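Local coordinates for putative uncharacterized protein (Ustilago maydis, PDB 4GNX), which is the small, RPA14-like subunit of replication protein A, the trimeric complex that binds single-stranded DNA, and probably serves mainly in assembly of that complex, at residues A[14-18]-A[19-23]; A[93-96]-A[97-101]; A[28-32]-A[33-37]. All blocks are in the same frame, centred on the assembly; numbering follows the deposited sequence.

Contact 1 (A[14-18]-A[19-23])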
ATOM      1  N   GLY A  14      15.567  -1.954 -29.075  1.00 46.77           N
ATOM      2  CA  GLY A  14      16.835  -1.433 -29.580  1.00 49.14           C
ATOM      3  C   GLY A  14      18.025  -1.631 -28.654  1.00 48.60           C
ATOM      4  O   GLY A  14      19.139  -1.875 -29.117  1.00 51.72           O
ATOM      5  N   GLN A  15      17.790  -1.553 -27.346  1.00 45.20           N
ATOM      6  CA  GLN A  15      18.867  -1.680 -26.356  1.00 44.82           C
ATOM      7  C   GLN A  15      19.338  -3.117 -26.110  1.00 41.68           C
ATOM      8  O   GLN A  15      20.275  -3.347 -25.332  1.00 41.69           O
ATOM      9  CB  GLN A  15      18.448  -1.077 -25.015  1.00 44.80           C
ATOM     10  CG  GLN A  15      17.872   0.326 -25.087  1.00 49.03           C
ATOM     11  CD  GLN A  15      17.071   0.687 -23.839  1.00 49.16           C
ATOM     12  OE1 GLN A  15      17.504   0.444 -22.709  1.00 48.73           O
ATOM     13  NE2 GLN A  15      15.890   1.274 -24.041  1.00 50.65           N
ATOM     14  N   TYR A  16      18.670  -4.086 -26.728  1.00 38.84           N
ATOM     15  CA  TYR A  16      19.036  -5.479 -26.508  1.00 36.88           C
ATOM     16  C   TYR A  16      19.177  -6.306 -27.795  1.00 38.20           C
ATOM     17  O   TYR A  16      18.883  -7.491 -27.815  1.00 37.61           O
ATOM     18  CB  TYR A  16      18.079  -6.152 -25.515  1.00 32.72           C
ATOM     19  CG  TYR A  16      18.021  -5.494 -24.144  1.00 31.23           C
ATOM     20  CD1 TYR A  16      17.082  -4.505 -23.868  1.00 30.36           C
ATOM     21  CD2 TYR A  16      18.894  -5.870 -23.127  1.00 30.89           C
ATOM     22  CE1 TYR A  16      17.031  -3.898 -22.629  1.00 29.37           C
ATOM     23  CE2 TYR A  16      18.851  -5.276 -21.888  1.00 29.77           C
ATOM     24  CZ  TYR A  16      17.915  -4.297 -21.645  1.00 29.26           C
ATOM     25  OH  TYR A  16      17.855  -3.706 -20.400  1.00 28.86           O
ATOM     26  N   VAL A  17      19.642  -5.711 -28.875  1.00 40.69           N
ATOM     27  CA  VAL A  17      19.826  -6.532 -30.052  1.00 42.90           C
ATOM     28  C   VAL A  17      20.804  -7.681 -29.750  1.00 44.04           C
ATOM     29  O   VAL A  17      21.884  -7.471 -29.183  1.00 45.62           O
ATOM     30  CB  VAL A  17      20.234  -5.700 -31.279  1.00 46.57           C
ATOM     31  CG1 VAL A  17      20.536  -6.609 -32.442  1.00 49.35           C
ATOM     32  CG2 VAL A  17      19.115  -4.740 -31.643  1.00 45.63           C
ATOM     33  N   GLY A  18      20.382  -8.897 -30.086  1.00 43.54           N
ATOM     34  CA  GLY A  18      21.165 -10.101 -29.837  1.00 45.41           C
ATOM     35  C   GLY A  18      21.100 -10.644 -28.417  1.00 43.81           C
ATOM     36  O   GLY A  18      21.826 -11.569 -28.068  1.00 45.84           O
ATOM     37  N   GLN A  19      20.235 -10.084 -27.591  1.00 40.87           N
ATOM     38  CA  GLN A  19      20.162 -10.500 -26.199  1.00 39.85           C
ATOM     39  C   GLN A  19      18.811 -11.094 -25.866  1.00 36.81           C
ATOM     40  O   GLN A  19      17.811 -10.842 -26.543  1.00 35.74           O
ATOM     41  CB  GLN A  19      20.427  -9.329 -25.268  1.00 40.48           C
ATOM     42  CG  GLN A  19      21.702  -8.571 -25.539  1.00 44.53           C
ATOM     43  CD  GLN A  19      22.821  -9.081 -24.686  1.00 48.52           C
ATOM     44  OE1 GLN A  19      23.523 -10.038 -25.055  1.00 53.15           O
ATOM     45  NE2 GLN A  19      23.013  -8.441 -23.534  1.00 47.97           N
ATOM     46  N   THR A  20      18.798 -11.889 -24.809  1.00 36.44           N
ATOM     47  CA  THR A  20      17.604 -12.582 -24.407  1.00 35.04           C
ATOM     48  C   THR A  20      16.816 -11.685 -23.504  1.00 32.95           C
ATOM     49  O   THR A  20      17.323 -11.261 -22.473  1.00 34.08           O
ATOM     50  CB  THR A  20      17.959 -13.855 -23.655  1.00 35.97           C
ATOM     51  OG1 THR A  20      18.564 -14.764 -24.578  1.00 38.62           O
ATOM     52  CG2 THR A  20      16.718 -14.483 -23.089  1.00 34.53           C
ATOM     53  N   VAL A  21      15.589 -11.381 -23.890  1.00 30.97           N
ATOM     54  CA  VAL A  21      14.748 -10.574 -23.033  1.00 29.82           C
ATOM     55  C   VAL A  21      13.491 -11.315 -22.574  1.00 29.97           C
ATOM     56  O   VAL A  21      13.249 -12.485 -22.933  1.00 31.50           O
ATOM     57  CB  VAL A  21      14.332  -9.272 -23.724  1.00 29.38           C
ATOM     58  CG1 VAL A  21      15.555  -8.442 -24.100  1.00 30.31           C
ATOM     59  CG2 VAL A  21      13.453  -9.577 -24.924  1.00 29.41           C
ATOM     60  N   ARG A  22      12.688 -10.615 -21.786  1.00 28.51           N
ATOM     61  CA  ARG A  22      11.423 -11.136 -21.328  1.00 27.81           C
ATOM     62  C   ARG A  22      10.399 -10.057 -21.576  1.00 26.75           C
ATOM     63  O   ARG A  22      10.646  -8.899 -21.270  1.00 27.17           O
ATOM     64  CB  ARG A  22      11.527 -11.440 -19.852  1.00 27.90           C
ATOM     65  CG  ARG A  22      10.327 -12.159 -19.285  1.00 29.90           C
ATOM     66  CD  ARG A  22      10.730 -12.947 -18.037  1.00 31.46           C
ATOM     67  NE  ARG A  22      11.421 -14.183 -18.400  1.00 32.42           N
ATOM     68  CZ  ARG A  22      12.079 -14.949 -17.544  1.00 34.02           C
ATOM     69  NH1 ARG A  22      12.134 -14.606 -16.272  1.00 34.27           N
ATOM     70  NH2 ARG A  22      12.691 -16.055 -17.959  1.00 36.60           N
ATOM     71  N   ILE A  23       9.259 -10.415 -22.153  1.00 26.82           N
ATOM     72  CA  ILE A  23       8.245  -9.410 -22.513  1.00 26.70           C
ATOM     73  C   ILE A  23       6.821  -9.960 -22.372  1.00 27.04           C
ATOM     74  O   ILE A  23       6.565 -11.133 -22.701  1.00 28.77           O
ATOM     75  CB  ILE A  23       8.511  -8.790 -23.911  1.00 27.57           C
ATOM     76  CG1 ILE A  23       7.386  -7.862 -24.318  1.00 29.87           C
ATOM     77  CG2 ILE A  23       8.591  -9.847 -24.984  1.00 28.92           C
ATOM     78  CD1 ILE A  23       7.824  -6.723 -25.217  1.00 31.78           C
TER
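Tyr16 and Gln19 close a tight turn, and Val21, one residue into the strand that follows, approaches the tyrosine obliquely through CG1, at CB and CG. The turn, a type II beta turn over Tyr16-Val17-Gly18-Gln19, is shut by Gln19 N donating to Tyr16 O at 2.9 Å. That bond is somewhat bent, 150° at the hydrogen, and the donor stands above the carbonyl plane. Gly18 occupies the third position with positive phi, the backbone shape that glycine adopts most readily.

The side chains follow from this closure. Tyr16 sets its ring beside its own backbone N, with CG anti to the carbonyl carbon (chi1 -59°), which leaves CB and CG beside Val21 CG1. Tyr16 CB lies 3.7 Å from Val21 CG1, and the same methyl is 3.8 Å from Tyr16 CG, an apolar approach. Gln19 comes to the tyrosine at the ring edge, near the ring plane, through CB, which is 4.0 Å from Tyr16 CB. The glutamine chain bends at the CB-CG bond (chi2 -94°) and carries its amide back past the Gly18 carbonyl carbon; OE1 accepts a weak hydrogen bond from Lys3.

Val21 and Tyr16 both also touch Ile8 of strand 7-8, and the backbones of Gly18 and Gln19 bond to Val67. The arrangement is a beta turn leading from a short 3-10 segment into strand 20-31, the first long strand of the OB-fold barrel.

Contact 2 (A[93-96]-A[97-101])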
ATOM      1  N   LEU A  93      -2.069  -4.374 -17.592  1.00 39.83           N
ATOM      2  CA  LEU A  93      -0.969  -3.818 -18.389  1.00 37.37           C
ATOM      3  C   LEU A  93      -0.350  -2.517 -17.872  1.00 37.02           C
ATOM      4  O   LEU A  93       0.859  -2.336 -17.994  1.00 35.47           O
ATOM      5  CB  LEU A  93      -1.391  -3.676 -19.853  1.00 38.31           C
ATOM      6  CG  LEU A  93      -0.733  -4.634 -20.857  1.00 36.40           C
ATOM      7  CD1 LEU A  93      -0.296  -5.970 -20.263  1.00 34.38           C
ATOM      8  CD2 LEU A  93      -1.629  -4.862 -22.065  1.00 38.80           C
ATOM      9  N   THR A  94      -1.164  -1.636 -17.291  1.00 38.80           N
ATOM     10  CA  THR A  94      -0.658  -0.424 -16.677  1.00 39.15           C
ATOM     11  C   THR A  94       0.248  -0.772 -15.498  1.00 37.45           C
ATOM     12  O   THR A  94       1.325  -0.183 -15.329  1.00 36.18           O
ATOM     13  CB  THR A  94      -1.801   0.479 -16.193  1.00 42.96           C
ATOM     14  OG1 THR A  94      -2.674   0.773 -17.283  1.00 45.67           O
ATOM     15  CG2 THR A  94      -1.265   1.776 -15.647  1.00 43.55           C
ATOM     16  N   LEU A  95      -0.174  -1.738 -14.685  1.00 37.78           N
ATOM     17  CA  LEU A  95       0.690  -2.210 -13.623  1.00 36.44           C
ATOM     18  C   LEU A  95       2.002  -2.634 -14.238  1.00 34.51           C
ATOM     19  O   LEU A  95       3.070  -2.269 -13.739  1.00 34.17           O
ATOM     20  CB  LEU A  95       0.070  -3.383 -12.864  1.00 36.82           C
ATOM     21  CG  LEU A  95       0.925  -4.000 -11.740  1.00 34.71           C
ATOM     22  CD1 LEU A  95       1.787  -2.965 -11.031  1.00 33.82           C
ATOM     23  CD2 LEU A  95       0.014  -4.707 -10.746  1.00 37.11           C
ATOM     24  N   VAL A  96       1.917  -3.385 -15.330  1.00 34.19           N
ATOM     25  CA  VAL A  96       3.104  -3.931 -15.947  1.00 33.51           C
ATOM     26  C   VAL A  96       4.051  -2.822 -16.416  1.00 34.00           C
ATOM     27  O   VAL A  96       5.280  -2.944 -16.250  1.00 32.16           O
ATOM     28  CB  VAL A  96       2.766  -4.887 -17.110  1.00 34.01           C
ATOM     29  CG1 VAL A  96       4.040  -5.291 -17.846  1.00 31.53           C
ATOM     30  CG2 VAL A  96       2.043  -6.119 -16.579  1.00 34.29           C
ATOM     31  N   GLU A  97       3.490  -1.746 -16.971  1.00 36.08           N
ATOM     32  CA  GLU A  97       4.328  -0.713 -17.538  1.00 38.43           C
ATOM     33  C   GLU A  97       5.196  -0.141 -16.435  1.00 37.82           C
ATOM     34  O   GLU A  97       6.409   0.060 -16.606  1.00 37.69           O
ATOM     35  CB  GLU A  97       3.500   0.360 -18.228  1.00 44.76           C
ATOM     36  CG  GLU A  97       4.307   1.509 -18.838  1.00 50.61           C
ATOM     37  CD  GLU A  97       5.447   1.074 -19.768  1.00 53.59           C
ATOM     38  OE1 GLU A  97       5.318   0.033 -20.463  1.00 53.88           O
ATOM     39  OE2 GLU A  97       6.485   1.790 -19.813  1.00 55.22           O
ATOM     40  N   ASN A  98       4.569   0.043 -15.279  1.00 36.89           N
ATOM     41  CA  ASN A  98       5.208   0.636 -14.142  1.00 34.76           C
ATOM     42  C   ASN A  98       6.299  -0.225 -13.554  1.00 32.54           C
ATOM     43  O   ASN A  98       7.349   0.269 -13.119  1.00 32.26           O
ATOM     44  CB  ASN A  98       4.157   0.947 -13.111  1.00 36.05           C
ATOM     45  CG  ASN A  98       3.452   2.249 -13.403  1.00 39.58           C
ATOM     46  OD1 ASN A  98       4.042   3.321 -13.277  1.00 41.15           O
ATOM     47  ND2 ASN A  98       2.188   2.169 -13.803  1.00 41.27           N
ATOM     48  N   VAL A  99       6.055  -1.522 -13.542  1.00 30.77           N
ATOM     49  CA  VAL A  99       7.036  -2.442 -13.051  1.00 29.00           C
ATOM     50  C   VAL A  99       8.227  -2.445 -13.993  1.00 28.69           C
ATOM     51  O   VAL A  99       9.369  -2.491 -13.548  1.00 28.15           O
ATOM     52  CB  VAL A  99       6.410  -3.815 -12.917  1.00 29.13           C
ATOM     53  CG1 VAL A  99       7.460  -4.879 -12.588  1.00 27.83           C
ATOM     54  CG2 VAL A  99       5.339  -3.729 -11.847  1.00 30.66           C
ATOM     55  N   VAL A 100       7.970  -2.346 -15.297  1.00 30.13           N
ATOM     56  CA  VAL A 100       9.078  -2.277 -16.250  1.00 30.59           C
ATOM     57  C   VAL A 100       9.960  -1.077 -15.928  1.00 33.25           C
ATOM     58  O   VAL A 100      11.159  -1.234 -15.671  1.00 35.23           O
ATOM     59  CB  VAL A 100       8.615  -2.195 -17.700  1.00 30.15           C
ATOM     60  CG1 VAL A 100       9.758  -1.697 -18.590  1.00 30.65           C
ATOM     61  CG2 VAL A 100       8.136  -3.558 -18.139  1.00 28.29           C
ATOM     62  N   GLN A 101       9.349   0.100 -15.909  1.00 34.26           N
ATOM     63  CA  GLN A 101      10.060   1.307 -15.637  1.00 36.88           C
ATOM     64  C   GLN A 101      10.821   1.238 -14.317  1.00 35.97           C
ATOM     65  O   GLN A 101      12.002   1.615 -14.260  1.00 36.72           O
ATOM     66  CB  GLN A 101       9.079   2.455 -15.616  1.00 43.06           C
ATOM     67  CG  GLN A 101       8.687   3.003 -16.970  1.00 49.22           C
ATOM     68  CD  GLN A 101       8.039   4.375 -16.809  1.00 61.42           C
ATOM     69  OE1 GLN A 101       6.810   4.480 -16.654  1.00 68.92           O
ATOM     70  NE2 GLN A 101       8.866   5.443 -16.795  1.00 64.88           N
TER
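Thr94 and Asn98 stand side by side one helical turn apart and point the same way, with Thr94 CG2 3.9 Å from Asn98 ND2. The asparagine has CG beside its backbone N (chi1 -82°), a turn that swings the amide back along the helix until ND2 reaches Thr94 O at 2.9 Å. This carbonyl therefore takes two donors, since Asn98 N also bonds to it at 3.3 Å, and the two arrive from opposite faces of its plane. The side-chain bond is the more bent, 140° at the hydrogen, with the oxygen tilted from the amide plane.

Leu95 and Val99 meet differently: they cross at a slant, Leu95 CD1 resting 3.7 Å from Val99 CG2. The next pair, Val96 and Val100, is looser, CG1 to CG2 being 4.5 Å. Backbone bonds from Glu97 N to Leu93 O and from Val100 N to Val96 O keep the helical spacing.

Apolar and polar contacts both reach the neighbouring chains. Leu95, Val96 and Val99 pack on Leu125 and Met121 of another subunit, while Leu95 also meets Ala430 of a third chain, whose Arg441 bonds Asn98 OD1. With its NH2 group turned inward to the helix, the Asn98 amide offers its oxygen to that arginine, so one side chain links helix and trimer interface.

Contact 3 (A[28-32]-A[33-37])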
ATOM      1  N   HIS A  28      -2.796 -10.338 -29.984  1.00 58.97           N
ATOM      2  CA  HIS A  28      -3.620  -9.642 -30.970  1.00 63.33           C
ATOM      3  C   HIS A  28      -4.043 -10.606 -32.041  1.00 64.40           C
ATOM      4  O   HIS A  28      -5.227 -10.814 -32.279  1.00 68.23           O
ATOM      5  CB  HIS A  28      -2.835  -8.476 -31.569  1.00 65.57           C
ATOM      6  CG  HIS A  28      -3.670  -7.249 -31.835  1.00 72.05           C
ATOM      7  ND1 HIS A  28      -4.415  -7.105 -32.956  1.00 76.60           N
ATOM      8  CD2 HIS A  28      -3.860  -6.089 -31.078  1.00 74.27           C
ATOM      9  CE1 HIS A  28      -5.054  -5.921 -32.917  1.00 81.32           C
ATOM     10  NE2 HIS A  28      -4.715  -5.299 -31.766  1.00 80.42           N
ATOM     11  N   LYS A  29      -3.059 -11.224 -32.679  1.00 62.08           N
ATOM     12  CA  LYS A  29      -3.299 -12.159 -33.760  1.00 64.55           C
ATOM     13  C   LYS A  29      -2.243 -13.270 -33.711  1.00 60.73           C
ATOM     14  O   LYS A  29      -1.160 -13.082 -33.151  1.00 58.09           O
ATOM     15  CB  LYS A  29      -3.270 -11.420 -35.104  1.00 67.81           C
ATOM     16  CG  LYS A  29      -3.747 -12.252 -36.274  1.00 73.34           C
ATOM     17  CD  LYS A  29      -4.144 -11.393 -37.463  1.00 79.83           C
ATOM     18  CE  LYS A  29      -2.942 -10.886 -38.247  1.00 80.25           C
ATOM     19  NZ  LYS A  29      -3.328  -9.794 -39.184  1.00 85.15           N
ATOM     20  N   VAL A  30      -2.576 -14.437 -34.252  1.00 60.53           N
ATOM     21  CA  VAL A  30      -1.591 -15.488 -34.450  1.00 58.09           C
ATOM     22  C   VAL A  30      -1.656 -15.948 -35.902  1.00 60.83           C
ATOM     23  O   VAL A  30      -2.690 -16.429 -36.365  1.00 64.69           O
ATOM     24  CB  VAL A  30      -1.785 -16.679 -33.492  1.00 57.57           C
ATOM     25  CG1 VAL A  30      -0.714 -17.734 -33.726  1.00 56.87           C
ATOM     26  CG2 VAL A  30      -1.744 -16.228 -32.046  1.00 54.94           C
ATOM     27  N   THR A  31      -0.549 -15.774 -36.620  1.00 59.21           N
ATOM     28  CA  THR A  31      -0.483 -16.080 -38.044  1.00 61.41           C
ATOM     29  C   THR A  31       0.633 -17.085 -38.255  1.00 60.47           C
ATOM     30  O   THR A  31       1.814 -16.717 -38.332  1.00 59.08           O
ATOM     31  CB  THR A  31      -0.267 -14.801 -38.879  1.00 61.93           C
ATOM     32  OG1 THR A  31      -1.389 -13.928 -38.698  1.00 63.33           O
ATOM     33  CG2 THR A  31      -0.128 -15.126 -40.342  1.00 65.52           C
ATOM     34  N   GLY A  32       0.240 -18.355 -38.325  1.00 61.87           N
ATOM     35  CA  GLY A  32       1.178 -19.468 -38.391  1.00 61.87           C
ATOM     36  C   GLY A  32       2.029 -19.539 -37.138  1.00 58.63           C
ATOM     37  O   GLY A  32       1.516 -19.662 -36.030  1.00 57.14           O
ATOM     38  N   ASN A  33       3.339 -19.452 -37.316  1.00 58.09           N
ATOM     39  CA  ASN A  33       4.269 -19.425 -36.199  1.00 54.84           C
ATOM     40  C   ASN A  33       4.683 -18.010 -35.826  1.00 50.94           C
ATOM     41  O   ASN A  33       5.648 -17.814 -35.127  1.00 48.42           O
ATOM     42  CB  ASN A  33       5.494 -20.280 -36.517  1.00 57.65           C
ATOM     43  CG  ASN A  33       5.163 -21.762 -36.617  1.00 61.81           C
ATOM     44  OD1 ASN A  33       3.993 -22.142 -36.753  1.00 64.55           O
ATOM     45  ND2 ASN A  33       6.198 -22.611 -36.550  1.00 62.60           N
ATOM     46  N   THR A  34       3.940 -17.021 -36.284  1.00 51.90           N
ATOM     47  CA  THR A  34       4.203 -15.664 -35.876  1.00 51.53           C
ATOM     48  C   THR A  34       3.093 -15.208 -34.947  1.00 51.79           C
ATOM     49  O   THR A  34       1.915 -15.466 -35.200  1.00 54.56           O
ATOM     50  CB  THR A  34       4.332 -14.726 -37.090  1.00 54.31           C
ATOM     51  OG1 THR A  34       5.319 -15.255 -37.987  1.00 57.74           O
ATOM     52  CG2 THR A  34       4.765 -13.320 -36.662  1.00 52.11           C
ATOM     53  N   LEU A  35       3.474 -14.542 -33.865  1.00 49.40           N
ATOM     54  CA  LEU A  35       2.519 -13.984 -32.933  1.00 49.75           C
ATOM     55  C   LEU A  35       2.635 -12.480 -32.971  1.00 50.00           C
ATOM     56  O   LEU A  35       3.747 -11.940 -32.963  1.00 49.66           O
ATOM     57  CB  LEU A  35       2.858 -14.457 -31.524  1.00 48.25           C
ATOM     58  CG  LEU A  35       2.250 -13.680 -30.362  1.00 47.33           C
ATOM     59  CD1 LEU A  35       0.765 -13.973 -30.267  1.00 50.33           C
ATOM     60  CD2 LEU A  35       2.933 -14.029 -29.055  1.00 45.70           C
ATOM     61  N   LEU A  36       1.498 -11.797 -33.004  1.00 51.55           N
ATOM     62  CA  LEU A  36       1.512 -10.358 -32.808  1.00 52.88           C
ATOM     63  C   LEU A  36       1.032  -9.997 -31.404  1.00 53.48           C
ATOM     64  O   LEU A  36      -0.077 -10.357 -30.985  1.00 55.23           O
ATOM     65  CB  LEU A  36       0.710  -9.622 -33.874  1.00 56.42           C
ATOM     66  CG  LEU A  36       1.070  -8.138 -34.010  1.00 57.34           C
ATOM     67  CD1 LEU A  36       2.550  -7.941 -34.302  1.00 56.07           C
ATOM     68  CD2 LEU A  36       0.234  -7.494 -35.101  1.00 62.02           C
ATOM     69  N   MET A  37       1.886  -9.272 -30.690  1.00 51.82           N
ATOM     70  CA  MET A  37       1.661  -8.958 -29.295  1.00 49.31           C
ATOM     71  C   MET A  37       1.610  -7.446 -29.025  1.00 48.79           C
ATOM     72  O   MET A  37       2.414  -6.679 -29.565  1.00 47.93           O
ATOM     73  CB  MET A  37       2.781  -9.590 -28.497  1.00 47.88           C
ATOM     74  CG  MET A  37       2.633  -9.431 -27.007  1.00 49.96           C
ATOM     75  SD  MET A  37       4.134  -9.875 -26.120  1.00 52.82           S
ATOM     76  CE  MET A  37       4.211 -11.627 -26.508  1.00 51.48           C
TER
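Val30 and Leu35 face each other across a two-residue beta hairpin, the link between strands 20-31 and 34-39 of the OB-fold sheet. The strand segments run antiparallel, at 173°, with their axes 4.9 Å apart.

Backbone hydrogen bonds set the register. Thr31 N donates to Thr34 O (2.9 Å) and Thr34 N returns a bond to Thr31 O, enclosing a type II' turn with Gly32 and Asn33 at its corners; Gly32 has positive phi, the conformation this first corner requires. Further from the turn, Leu36 N donates to Lys29 O and Leu36 O accepts from His28 N. Since His28 and Lys29 both stand opposite Leu36, the strand carries a classic beta bulge there.

Apolar contact lies on the side of the sheet that holds Val30 and Leu35. The leucine, CG anti to its backbone N (chi1 162°), brings CD1 across to Val30 CG2 at 3.8 Å, and the side chain also touches Met49 and Val55. Lys29, Thr31, Thr34 and Leu36 project from the other face.

One weaker, carbon-donated contact accompanies the ladder: Val30 CA lies 3.6 Å from Thr34 O, with an angle of 137° at its hydrogen, so this carbonyl receives a C-H as well as the Thr31 N-H.

In the fold
Contacts 1 and 3 share strand 20-31, contact 1 at its entrance and contact 3 at its far end, where it turns into strand 34-39. Their centres lie about 19 Å apart, yet they meet within the barrel: Ile23 CG1 packs 4.2 Å from Met37 SD. Contact 2 belongs to the helix 93-104 beyond the sheet, with its centre about 17 Å from that of contact 1 and about 23 Å from that of contact 3, and touches neither. Contacts 2 and 3 lie on opposite sides of the chain's centre. Other chains reach several residues of helix 93-104, among them Leu95 and Asn98, but not the hairpin, consistent with a subunit joined to its partners largely through this helix, with Arg22 adding a salt bridge to another chain.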